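Oxidoreductase, FMN-binding (Shewanella oneidensis, PDB 2GQ8) binds FMN and probably acts as an oxidoreductase of the NADH:flavin oxidoreductase/NADH oxidase family, working on CH-CH groups of its substrates. Local coordinates at residues G58-P63 / G73-E78. Residues are numbered along the deposited sequence; the frame is centred on the assembly and turned at random.
With FMN (flavin mononucleotide), chain E.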
ATOM      1  N   GLY A  58       0.383  -5.365   1.086  1.00  6.25           N
ATOM      2  CA  GLY A  58      -0.845  -5.508   0.328  1.00  6.14           C
ATOM      3  C   GLY A  58      -1.502  -6.846   0.627  1.00  5.89           C
ATOM      4  O   GLY A  58      -0.832  -7.877   0.714  1.00  6.52           O
ATOM      5  N   THR A  59      -2.812  -6.838   0.828  1.00  7.25           N
ATOM      6  CA  THR A  59      -3.516  -8.088   1.084  1.00  7.16           C
ATOM      7  C   THR A  59      -4.673  -8.142   0.074  1.00  8.12           C
ATOM      8  O   THR A  59      -5.531  -7.254   0.033  1.00  9.09           O
ATOM      9  CB  THR A  59      -3.971  -8.177   2.578  1.00  8.47           C
ATOM     10  OG1 THR A  59      -4.638  -9.423   2.803  1.00  8.36           O
ATOM     11  CG2 THR A  59      -4.870  -7.011   2.966  1.00  7.94           C
ATOM     12  N   GLN A  60      -4.663  -9.172  -0.771  1.00  8.78           N
ATOM     13  CA  GLN A  60      -5.672  -9.289  -1.821  1.00  9.79           C
ATOM     14  C   GLN A  60      -7.101  -9.452  -1.332  1.00  8.65           C
ATOM     15  O   GLN A  60      -7.391 -10.200  -0.393  1.00  9.79           O
ATOM     16  CB  GLN A  60      -5.322 -10.420  -2.786  1.00  7.98           C
ATOM     17  CG  GLN A  60      -5.239 -11.781  -2.128  1.00  9.47           C
ATOM     18  CD  GLN A  60      -3.823 -12.164  -1.769  1.00  8.60           C
ATOM     19  OE1 GLN A  60      -2.946 -11.307  -1.644  1.00  9.86           O
ATOM     20  NE2 GLN A  60      -3.587 -13.467  -1.596  1.00 10.07           N
ATOM     21  N   ILE A  61      -8.000  -8.749  -2.007  1.00  9.06           N
ATOM     22  CA  ILE A  61      -9.408  -8.749  -1.640  1.00  8.18           C
ATOM     23  C   ILE A  61     -10.204  -9.905  -2.221  1.00 10.85           C
ATOM     24  O   ILE A  61     -11.374 -10.073  -1.888  1.00 10.92           O
ATOM     25  CB  ILE A  61     -10.075  -7.431  -2.077  1.00  8.64           C
ATOM     26  CG1 ILE A  61     -10.011  -7.297  -3.603  1.00  9.45           C
ATOM     27  CG2 ILE A  61      -9.365  -6.247  -1.410  1.00  8.63           C
ATOM     28  CD1 ILE A  61     -10.738  -6.068  -4.137  1.00 10.69           C
ATOM     29  N   SER A  62      -9.567 -10.693  -3.084  1.00 10.16           N
ATOM     30  CA  SER A  62     -10.222 -11.834  -3.714  1.00 11.36           C
ATOM     31  C   SER A  62      -9.188 -12.711  -4.398  1.00 12.84           C
ATOM     32  O   SER A  62      -8.028 -12.335  -4.542  1.00 11.20           O
ATOM     33  CB  SER A  62     -11.222 -11.354  -4.770  1.00 11.43           C
ATOM     34  OG  SER A  62     -10.530 -10.885  -5.910  1.00 10.47           O
ATOM     35  N   PRO A  63      -9.600 -13.905  -4.840  1.00 13.69           N
ATOM     36  CA  PRO A  63      -8.654 -14.796  -5.510  1.00 13.97           C
ATOM     37  C   PRO A  63      -8.006 -14.189  -6.763  1.00 13.30           C
ATOM     38  O   PRO A  63      -6.834 -14.439  -7.035  1.00 16.99           O
ATOM     39  CB  PRO A  63      -9.513 -16.017  -5.835  1.00 16.04           C
ATOM     40  CG  PRO A  63     -10.465 -16.059  -4.679  1.00 16.34           C
ATOM     41  CD  PRO A  63     -10.856 -14.607  -4.520  1.00 14.00           C
ATOM     42  N   GLY A  73      -4.184 -13.076   1.953  1.00  9.53           N
ATOM     43  CA  GLY A  73      -5.473 -12.578   1.512  1.00  9.75           C
ATOM     44  C   GLY A  73      -6.284 -12.053   2.684  1.00 11.08           C
ATOM     45  O   GLY A  73      -5.900 -12.206   3.850  1.00 10.00           O
ATOM     46  N   ILE A  74      -7.418 -11.426   2.393  1.00  9.09           N
ATOM     47  CA  ILE A  74      -8.256 -10.916   3.464  1.00  9.51           C
ATOM     48  C   ILE A  74      -9.734 -11.149   3.127  1.00 11.39           C
ATOM     49  O   ILE A  74     -10.611 -10.355   3.479  1.00 11.66           O
ATOM     50  CB  ILE A  74      -7.942  -9.410   3.725  1.00  9.43           C
ATOM     51  CG1 ILE A  74      -8.601  -8.954   5.032  1.00  9.70           C
ATOM     52  CG2 ILE A  74      -8.377  -8.555   2.541  1.00 10.93           C
ATOM     53  CD1 ILE A  74      -7.997  -7.672   5.594  1.00  9.28           C
ATOM     54  N   TYR A  75     -10.001 -12.274   2.467  1.00 11.11           N
ATOM     55  CA  TYR A  75     -11.373 -12.598   2.074  1.00 11.13           C
ATOM     56  C   TYR A  75     -11.964 -13.890   2.660  1.00 13.20           C
ATOM     57  O   TYR A  75     -13.178 -14.082   2.608  1.00 13.11           O
ATOM     58  CB  TYR A  75     -11.475 -12.595   0.539  1.00 10.80           C
ATOM     59  CG  TYR A  75     -10.524 -13.531  -0.162  1.00 11.02           C
ATOM     60  CD1 TYR A  75     -10.867 -14.866  -0.391  1.00 11.07           C
ATOM     61  CD2 TYR A  75      -9.272 -13.090  -0.593  1.00 11.10           C
ATOM     62  CE1 TYR A  75      -9.989 -15.737  -1.031  1.00 12.25           C
ATOM     63  CE2 TYR A  75      -8.382 -13.957  -1.234  1.00 13.52           C
ATOM     64  CZ  TYR A  75      -8.750 -15.277  -1.448  1.00 12.77           C
ATOM     65  OH  TYR A  75      -7.879 -16.138  -2.070  1.00 16.36           O
ATOM     66  N   THR A  76     -11.134 -14.776   3.211  1.00 11.10           N
ATOM     67  CA  THR A  76     -11.664 -16.009   3.815  1.00 12.29           C
ATOM     68  C   THR A  76     -11.649 -15.904   5.339  1.00 12.20           C
ATOM     69  O   THR A  76     -10.917 -15.092   5.906  1.00 10.09           O
ATOM     70  CB  THR A  76     -10.856 -17.266   3.422  1.00 11.31           C
ATOM     71  OG1 THR A  76      -9.555 -17.215   4.019  1.00 11.39           O
ATOM     72  CG2 THR A  76     -10.737 -17.380   1.917  1.00 11.97           C
ATOM     73  N   PRO A  77     -12.468 -16.720   6.025  1.00 11.30           N
ATOM     74  CA  PRO A  77     -12.502 -16.670   7.487  1.00 11.99           C
ATOM     75  C   PRO A  77     -11.141 -16.929   8.113  1.00 10.54           C
ATOM     76  O   PRO A  77     -10.767 -16.262   9.081  1.00 12.34           O
ATOM     77  CB  PRO A  77     -13.514 -17.756   7.851  1.00 12.47           C
ATOM     78  CG  PRO A  77     -14.468 -17.717   6.702  1.00 10.84           C
ATOM     79  CD  PRO A  77     -13.539 -17.593   5.504  1.00 11.84           C
ATOM     80  N   GLU A  78     -10.403 -17.895   7.576  1.00  9.96           N
ATOM     81  CA  GLU A  78      -9.093 -18.193   8.142  1.00 12.11           C
ATOM     82  C   GLU A  78      -8.122 -17.048   7.897  1.00 10.35           C
ATOM     83  O   GLU A  78      -7.271 -16.764   8.740  1.00  9.75           O
ATOM     84  CB  GLU A  78      -8.524 -19.511   7.597  1.00 15.97           C
ATOM     85  CG  GLU A  78      -8.362 -19.612   6.081  1.00 19.50           C
ATOM     86  CD  GLU A  78      -7.819 -20.977   5.653  1.00 22.88           C
ATOM     87  OE1 GLU A  78      -7.892 -21.928   6.462  1.00 26.40           O
ATOM     88  OE2 GLU A  78      -7.330 -21.110   4.511  1.00 21.61           O
TER
HETATM   89  N1  FMN E1401       4.021  -0.536  -1.610  1.00  6.68           N
HETATM   90  C2  FMN E1401       2.631  -0.749  -1.450  1.00  5.27           C
HETATM   91  O2  FMN E1401       1.833   0.123  -1.573  1.00  7.64           O
HETATM   92  N3  FMN E1401       2.209  -2.091  -1.221  1.00  7.79           N
HETATM   93  C4  FMN E1401       3.021  -3.084  -0.806  1.00  6.53           C
HETATM   94  O4  FMN E1401       2.621  -4.416  -0.773  1.00  7.06           O
HETATM   95  C4A FMN E1401       4.513  -2.962  -1.136  1.00  6.30           C
HETATM   96  N5  FMN E1401       5.387  -4.007  -1.187  1.00  7.87           N
HETATM   97  C5A FMN E1401       6.716  -3.696  -1.124  1.00  5.52           C
HETATM   98  C6  FMN E1401       7.637  -4.902  -0.953  1.00  7.70           C
HETATM   99  C7  FMN E1401       9.044  -4.606  -0.804  1.00  7.09           C
HETATM  100  C7M FMN E1401       9.932  -5.735  -0.310  1.00  6.38           C
HETATM  101  C8  FMN E1401       9.577  -3.278  -0.688  1.00  6.09           C
HETATM  102  C8M FMN E1401      11.017  -2.719  -0.538  1.00  8.45           C
HETATM  103  C9  FMN E1401       8.739  -2.165  -1.010  1.00  6.14           C
HETATM  104  C9A FMN E1401       7.242  -2.331  -1.277  1.00  5.98           C
HETATM  105  N10 FMN E1401       6.241  -1.298  -1.400  1.00  6.46           N
HETATM  106  C10 FMN E1401       4.879  -1.517  -1.361  1.00  7.58           C
HETATM  107  C1' FMN E1401       6.670   0.106  -1.555  1.00  6.05           C
HETATM  108  C2' FMN E1401       6.953   0.675  -0.163  1.00  5.33           C
HETATM  109  O2' FMN E1401       5.771   0.824   0.616  1.00  6.27           O
HETATM  110  C3' FMN E1401       7.667   2.034  -0.264  1.00  7.04           C
HETATM  111  O3' FMN E1401       6.782   3.017  -0.861  1.00  7.70           O
HETATM  112  C4' FMN E1401       8.989   2.031  -1.000  1.00  7.47           C
HETATM  113  O4' FMN E1401       9.824   0.936  -0.545  1.00  7.93           O
HETATM  114  C5' FMN E1401       9.762   3.329  -0.981  1.00  8.27           C
HETATM  115  O5' FMN E1401      10.196   3.648   0.352  1.00  8.33           O
HETATM  116  P   FMN E1401      11.691   3.343   0.840  1.00  7.55           P
HETATM  117  O1P FMN E1401      11.867   1.862   0.911  1.00  6.29           O
HETATM  118  O2P FMN E1401      12.640   4.021  -0.103  1.00  8.40           O
HETATM  119  O3P FMN E1401      11.733   4.020   2.245  1.00  8.85           O
HETATM  120  O   HOH W   1      -5.374 -15.603  -2.584  1.00 18.04           O
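Q60 O is met by the backbone N of I74 and by the ring of Y75. I74 N donates to it at 3.0 Å. Y75 CD2 lies 3.5 Å from the same Q60 O, which sits at the edge of the ring, in its plane. One face of the Y75 ring carries the turn after the strand: S62 CA and P63 CD each stand 3.9 Å from the ring centroid as CH-pi contacts. Y75 has CG between its backbone N and carbonyl carbon (chi1 57°), which puts a ring face against S62 and P63. Its hydroxyl shares a water with Q60, 2.6 Å from Y75 OH and 3.0 Å from Q60 NE2. Q60 OE1 is hydrogen-bonded to T71 OG1. With an alanine in place of Y75, S62 and P63 would probably lose the ring they pack on, and the water one of its holders. Deeper in, T59 CG2 packs 3.9 Å from I74 CG2. T59 OG1 is hydrogen-bonded to P72 O and to W83 NE1. Near the C-terminal end of strand 53-60, G58 N donates to FMN O4 at 3.1 Å. The contact folds the loop after strand 53-60 back on itself before helix 77-93, within a beta-alpha-beta unit of the FMN-binding TIM barrel.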